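Local atomic coordinates of E3 SUMO-protein ligase SIZ2 (Saccharomyces cerevisiae, PDB entry 6U75), a protein that acts as a SUMO E3 ligase of the PIAS family, promoting the attachment of SUMO to substrate proteins, possibly including septins. Residues A[85-90]-A[104-109]; A[18-23]-A[129-134]. One frame throughout, in Å; residues are numbered along the deposited sequence.

Contact 1: residues A[85-90]-A[104-109]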
loop_
_atom_site.group_PDB
_atom_site.type_symbol
_atom_site.label_atom_id
_atom_site.label_comp_id
_atom_site.label_asym_id
_atom_site.label_seq_id
_atom_site.Cartn_x
_atom_site.Cartn_y
_atom_site.Cartn_z
ATOM N N THR A 85 16.973 19.233 6.703
ATOM C CA THR A 85 15.880 19.308 5.743
ATOM C C THR A 85 14.653 18.599 6.299
ATOM O O THR A 85 14.726 17.429 6.686
ATOM C CB THR A 85 16.294 18.680 4.411
ATOM O OG1 THR A 85 17.378 19.425 3.841
ATOM C CG2 THR A 85 15.125 18.658 3.436
ATOM N N LYS A 86 13.528 19.309 6.342
ATOM C CA LYS A 86 12.282 18.694 6.769
ATOM C C LYS A 86 11.823 17.669 5.740
ATOM O O LYS A 86 12.015 17.836 4.533
ATOM C CB LYS A 86 11.196 19.753 6.967
ATOM C CG LYS A 86 9.839 19.182 7.372
ATOM C CD LYS A 86 8.780 20.266 7.509
ATOM C CE LYS A 86 7.401 19.659 7.732
ATOM N NZ LYS A 86 6.319 20.684 7.745
ATOM N N LEU A 87 11.213 16.595 6.233
ATOM C CA LEU A 87 10.677 15.546 5.376
ATOM C C LEU A 87 9.212 15.846 5.082
ATOM O O LEU A 87 8.375 15.833 5.992
ATOM C CB LEU A 87 10.825 14.177 6.034
ATOM C CG LEU A 87 12.258 13.711 6.291
ATOM C CD1 LEU A 87 12.260 12.384 7.027
ATOM C CD2 LEU A 87 13.035 13.602 4.988
ATOM N N GLU A 88 8.908 16.113 3.815
ATOM C CA GLU A 88 7.540 16.380 3.391
ATOM C C GLU A 88 6.723 15.109 3.199
ATOM O O GLU A 88 5.539 15.199 2.852
ATOM C CB GLU A 88 7.542 17.185 2.088
ATOM C CG GLU A 88 8.213 18.550 2.189
ATOM C CD GLU A 88 7.506 19.485 3.156
ATOM O OE1 GLU A 88 8.174 20.385 3.708
ATOM O OE2 GLU A 88 6.286 19.319 3.366
ATOM N N ASP A 89 7.316 13.936 3.414
ATOM C CA ASP A 89 6.595 12.687 3.220
ATOM C C ASP A 89 5.320 12.666 4.053
ATOM O O ASP A 89 5.284 13.164 5.182
ATOM C CB ASP A 89 7.480 11.495 3.597
ATOM C CG ASP A 89 8.699 11.360 2.700
ATOM O OD1 ASP A 89 9.638 12.170 2.840
ATOM O OD2 ASP A 89 8.721 10.438 1.856
ATOM N N ASN A 90 4.261 12.089 3.481
ATOM C CA ASN A 90 3.022 11.829 4.212
ATOM C C ASN A 90 3.217 10.556 5.038
ATOM O O ASN A 90 2.684 9.483 4.745
ATOM C CB ASN A 90 1.850 11.711 3.247
ATOM C CG ASN A 90 0.527 11.503 3.956
ATOM O OD1 ASN A 90 0.131 10.371 4.236
ATOM N ND2 ASN A 90 -0.168 12.598 4.247
ATOM N N ALA A 104 9.370 6.993 5.428
ATOM C CA ALA A 104 9.983 8.236 4.977
ATOM C C ALA A 104 11.258 7.916 4.212
ATOM O O ALA A 104 12.069 7.100 4.662
ATOM C CB ALA A 104 10.289 9.157 6.159
ATOM N N ASN A 105 11.432 8.559 3.060
ATOM C CA ASN A 105 12.588 8.326 2.201
ATOM C C ASN A 105 13.708 9.274 2.611
ATOM O O ASN A 105 13.605 10.490 2.418
ATOM C CB ASN A 105 12.213 8.523 0.734
ATOM C CG ASN A 105 13.370 8.246 -0.206
ATOM O OD1 ASN A 105 14.291 7.500 0.126
ATOM N ND2 ASN A 105 13.328 8.848 -1.389
ATOM N N LEU A 106 14.779 8.720 3.174
ATOM C CA LEU A 106 15.943 9.491 3.585
ATOM C C LEU A 106 17.043 9.515 2.531
ATOM O O LEU A 106 18.071 10.166 2.744
ATOM C CB LEU A 106 16.513 8.924 4.890
ATOM C CG LEU A 106 15.531 8.701 6.042
ATOM C CD1 LEU A 106 16.224 7.977 7.185
ATOM C CD2 LEU A 106 14.938 10.016 6.522
ATOM N N THR A 107 16.848 8.834 1.403
ATOM C CA THR A 107 17.938 8.653 0.444
ATOM C C THR A 107 18.515 9.968 -0.063
ATOM O O THR A 107 19.746 10.135 -0.010
ATOM C CB THR A 107 17.450 7.790 -0.724
ATOM O OG1 THR A 107 16.757 6.641 -0.220
ATOM C CG2 THR A 107 18.626 7.332 -1.577
ATOM N N PRO A 108 17.722 10.923 -0.561
ATOM C CA PRO A 108 18.325 12.106 -1.199
ATOM C C PRO A 108 19.024 13.046 -0.232
ATOM O O PRO A 108 19.865 13.840 -0.671
ATOM C CB PRO A 108 17.128 12.791 -1.870
ATOM C CG PRO A 108 15.961 12.379 -1.055
ATOM C CD PRO A 108 16.249 10.982 -0.577
ATOM N N TYR A 109 18.713 12.985 1.063
ATOM C CA TYR A 109 19.276 13.903 2.042
ATOM C C TYR A 109 20.397 13.268 2.860
ATOM O O TYR A 109 20.779 13.808 3.903
ATOM C CB TYR A 109 18.169 14.418 2.962
ATOM C CG TYR A 109 16.893 14.748 2.219
ATOM C CD1 TYR A 109 16.840 15.814 1.329
ATOM C CD2 TYR A 109 15.745 13.991 2.400
ATOM C CE1 TYR A 109 15.678 16.117 0.643
ATOM C CE2 TYR A 109 14.578 14.286 1.719
ATOM C CZ TYR A 109 14.551 15.348 0.843
ATOM O OH TYR A 109 13.391 15.644 0.165
HETATM O O HOH W 1 10.780 15.651 1.844
#
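L87 is the centre of an apolar contact between two short strands and their following loops, with Y109 at its margin. Its two methyls divide the work: CD1 lies 3.6 Å from CD2 of L106 and touches the methyl of A104, whereas CD2 approaches CE2 of the Y109 ring obliquely at 3.7 Å. Over one face of that ring stands T85, whose CG2, anti to the backbone N, lies 4.1 Å from the centroid in a CH-pi contact; P108 CG covers the opposite face. Elsewhere the carboxylate of D89 lies beside A104 and N105, OD2 3.5 Å from N105 N, without a hydrogen bond. A water accepts from E88 N and pairs with Y109 OH. N105 shapes the turn carrying the ring: its OD1 takes T107 N at 3.2 Å, an Asx turn, as well as T107 OG1. With an alanine here, T107 N would probably be left without its acceptor and the turn leading to Y109 less firmly set. Further out, backbone bonds tie L87 to L80 and L106 to L52, and F82 packs against L106 and Y109. This join between two PINIT-domain sheets thus relies on methyl and ring packing, with a carboxylate and one water at its polar margin.

Contact 2: residues A[18-23]-A[129-134]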
loop_
_atom_site.group_PDB
_atom_site.type_symbol
_atom_site.label_atom_id
_atom_site.label_comp_id
_atom_site.label_asym_id
_atom_site.label_seq_id
_atom_site.Cartn_x
_atom_site.Cartn_y
_atom_site.Cartn_z
ATOM N N ASN A 18 18.304 2.460 15.315
ATOM C CA ASN A 18 17.078 2.142 16.029
ATOM C C ASN A 18 16.871 3.137 17.161
ATOM O O ASN A 18 17.818 3.756 17.652
ATOM C CB ASN A 18 17.127 0.718 16.587
ATOM C CG ASN A 18 17.463 -0.311 15.530
ATOM O OD1 ASN A 18 16.575 -0.859 14.877
ATOM N ND2 ASN A 18 18.754 -0.578 15.351
ATOM N N LYS A 19 15.615 3.292 17.575
ATOM C CA LYS A 19 15.340 4.175 18.699
ATOM C C LYS A 19 13.968 3.866 19.280
ATOM O O LYS A 19 13.017 3.606 18.544
ATOM C CB LYS A 19 15.413 5.650 18.279
ATOM C CG LYS A 19 15.546 6.624 19.446
ATOM C CD LYS A 19 16.897 6.487 20.142
ATOM C CE LYS A 19 16.999 7.380 21.369
ATOM N NZ LYS A 19 17.519 8.736 21.046
ATOM N N LYS A 20 13.879 3.895 20.604
ATOM C CA LYS A 20 12.608 3.777 21.302
ATOM C C LYS A 20 12.131 5.166 21.703
ATOM O O LYS A 20 12.889 5.942 22.297
ATOM C CB LYS A 20 12.737 2.883 22.536
ATOM C CG LYS A 20 12.769 1.390 22.235
ATOM C CD LYS A 20 11.484 0.921 21.568
ATOM C CE LYS A 20 11.181 -0.531 21.900
ATOM N NZ LYS A 20 10.750 -0.696 23.318
ATOM N N LEU A 21 10.887 5.480 21.362
ATOM C CA LEU A 21 10.247 6.728 21.746
ATOM C C LEU A 21 9.289 6.443 22.894
ATOM O O LEU A 21 8.338 5.669 22.734
ATOM C CB LEU A 21 9.500 7.347 20.565
ATOM C CG LEU A 21 10.191 8.503 19.845
ATOM C CD1 LEU A 21 9.357 8.950 18.658
ATOM C CD2 LEU A 21 10.429 9.662 20.800
ATOM N N LYS A 22 9.544 7.060 24.042
ATOM C CA LYS A 22 8.743 6.837 25.234
ATOM C C LYS A 22 7.639 7.884 25.345
ATOM O O LYS A 22 7.680 8.941 24.711
ATOM C CB LYS A 22 9.623 6.867 26.484
ATOM C CG LYS A 22 10.358 8.176 26.715
ATOM C CD LYS A 22 11.165 8.119 28.002
ATOM C CE LYS A 22 11.865 9.435 28.295
ATOM N NZ LYS A 22 12.586 9.395 29.599
ATOM N N GLN A 23 6.640 7.569 26.169
ATOM C CA GLN A 23 5.513 8.472 26.353
ATOM C C GLN A 23 5.980 9.814 26.899
ATOM O O GLN A 23 6.894 9.886 27.725
ATOM C CB GLN A 23 4.484 7.854 27.300
ATOM C CG GLN A 23 3.536 6.876 26.630
ATOM C CD GLN A 23 2.477 6.347 27.576
ATOM O OE1 GLN A 23 2.338 5.138 27.756
ATOM N NE2 GLN A 23 1.717 7.251 28.180
ATOM N N GLU A 129 4.297 4.249 23.159
ATOM C CA GLU A 129 5.700 4.076 22.819
ATOM C C GLU A 129 5.843 3.627 21.370
ATOM O O GLU A 129 5.008 2.889 20.842
ATOM C CB GLU A 129 6.358 3.059 23.752
ATOM C CG GLU A 129 6.345 3.472 25.214
ATOM C CD GLU A 129 7.002 2.448 26.118
ATOM O OE1 GLU A 129 6.560 2.304 27.277
ATOM O OE2 GLU A 129 7.957 1.783 25.666
ATOM N N TYR A 130 6.915 4.086 20.727
ATOM C CA TYR A 130 7.155 3.799 19.321
ATOM C C TYR A 130 8.541 3.200 19.130
ATOM O O TYR A 130 9.465 3.467 19.901
ATOM C CB TYR A 130 7.022 5.065 18.458
ATOM C CG TYR A 130 5.614 5.613 18.371
ATOM C CD1 TYR A 130 5.150 6.540 19.294
ATOM C CD2 TYR A 130 4.752 5.207 17.363
ATOM C CE1 TYR A 130 3.865 7.042 19.218
ATOM C CE2 TYR A 130 3.466 5.705 17.279
ATOM C CZ TYR A 130 3.028 6.622 18.208
ATOM O OH TYR A 130 1.748 7.120 18.127
ATOM N N SER A 131 8.667 2.377 18.094
ATOM C CA SER A 131 9.943 1.847 17.637
ATOM C C SER A 131 10.283 2.489 16.300
ATOM O O SER A 131 9.453 2.497 15.382
ATOM C CB SER A 131 9.895 0.325 17.494
ATOM O OG SER A 131 9.744 -0.306 18.753
ATOM N N ILE A 132 11.499 3.021 16.198
ATOM C CA ILE A 132 12.001 3.689 15.005
ATOM C C ILE A 132 13.140 2.850 14.448
ATOM O O ILE A 132 14.086 2.519 15.175
ATOM C CB ILE A 132 12.481 5.117 15.325
ATOM C CG1 ILE A 132 11.333 5.964 15.884
ATOM C CG2 ILE A 132 13.086 5.767 14.091
ATOM C CD1 ILE A 132 10.246 6.285 14.879
ATOM N N SER A 133 13.051 2.512 13.162
ATOM C CA SER A 133 14.045 1.688 12.494
ATOM C C SER A 133 14.383 2.304 11.144
ATOM O O SER A 133 13.663 3.164 10.635
ATOM C CB SER A 133 13.550 0.249 12.297
ATOM O OG SER A 133 13.009 -0.275 13.496
ATOM N N CYS A 134 15.488 1.848 10.561
ATOM C CA CYS A 134 15.896 2.282 9.232
ATOM C C CYS A 134 16.361 1.071 8.445
ATOM O O CYS A 134 17.136 0.257 8.957
ATOM C CB CYS A 134 17.013 3.328 9.300
ATOM S SG CYS A 134 16.558 4.844 10.160
#
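K19 and I132 make a hydrogen-bonded antiparallel pair, and L21 and Y130 make the next. In the first, K19 N donates to I132 O, and I132 N returns a bond of 2.9 Å to K19 O. In the second, L21 N reaches Y130 O at 2.9 Å with an N-H...O angle of 174°, and Y130 N binds L21 O. K20 and S131, between them, form the non-hydrogen-bonded pair. Weaker CA-H...O contacts supplement the bonds and carry the pairing beyond these residues, such as those from N18 CA to I132 O and from E129 CA to L21 O, both 3.1 Å.

The side chains sort onto two faces. On one, K20 bends at chi2 (-62°), which lays its CD and CE alongside S131 OG, CE at 3.5 Å. That hydroxyl is held by E65, and K20 NZ makes a weak bond to S59. On the other face, L21 CB meets Y130 CB at 4.0 Å, and the CB atoms of K19 and I132 lie side by side. At the end of the paired strands, the aliphatic part of E129 packs against the other segment, its CB 3.4 Å from L21 O and its CG beside K22 CA. Its OE2 is 4.4 Å from K20 NZ, too far for a salt bridge, though their opposite charges probably attract.

The face of L21 and I132 looks into the domain: L21 and K19 rest on T30, and I132 on M32, all of strand 28-34 in the opposing sheet. Strand 130-139 is in turn flanked on its far side by strand 50-58, to which S131 and S133 bond through G57 and F55, while the rings of Y130 and F58 meet. The contact thus joins strand 12-21 to the middle of a PINIT-domain sheet.

After the short strand 8-10, the chain lays down strand 12-21, whose end in contact 2 awaits a partner more than a hundred residues later. Within that long excursion come strands 28-34, 50-58 and 79-82, and then contact 1, which closes a much shorter loop of 13 residues between 85-90 and 104-109. Strand 117-123 follows before 129-134 completes contact 2, so the smaller closure lies wholly inside the larger and the two do not cross. Their centres are about 18 Å apart. Strand 50-58 connects them, pairing with both 104-105 and 130-139. Contact 2 builds one sheet, whereas contact 1 joins that sheet to strand 85-86 and the loop after it, at an edge of the other sheet.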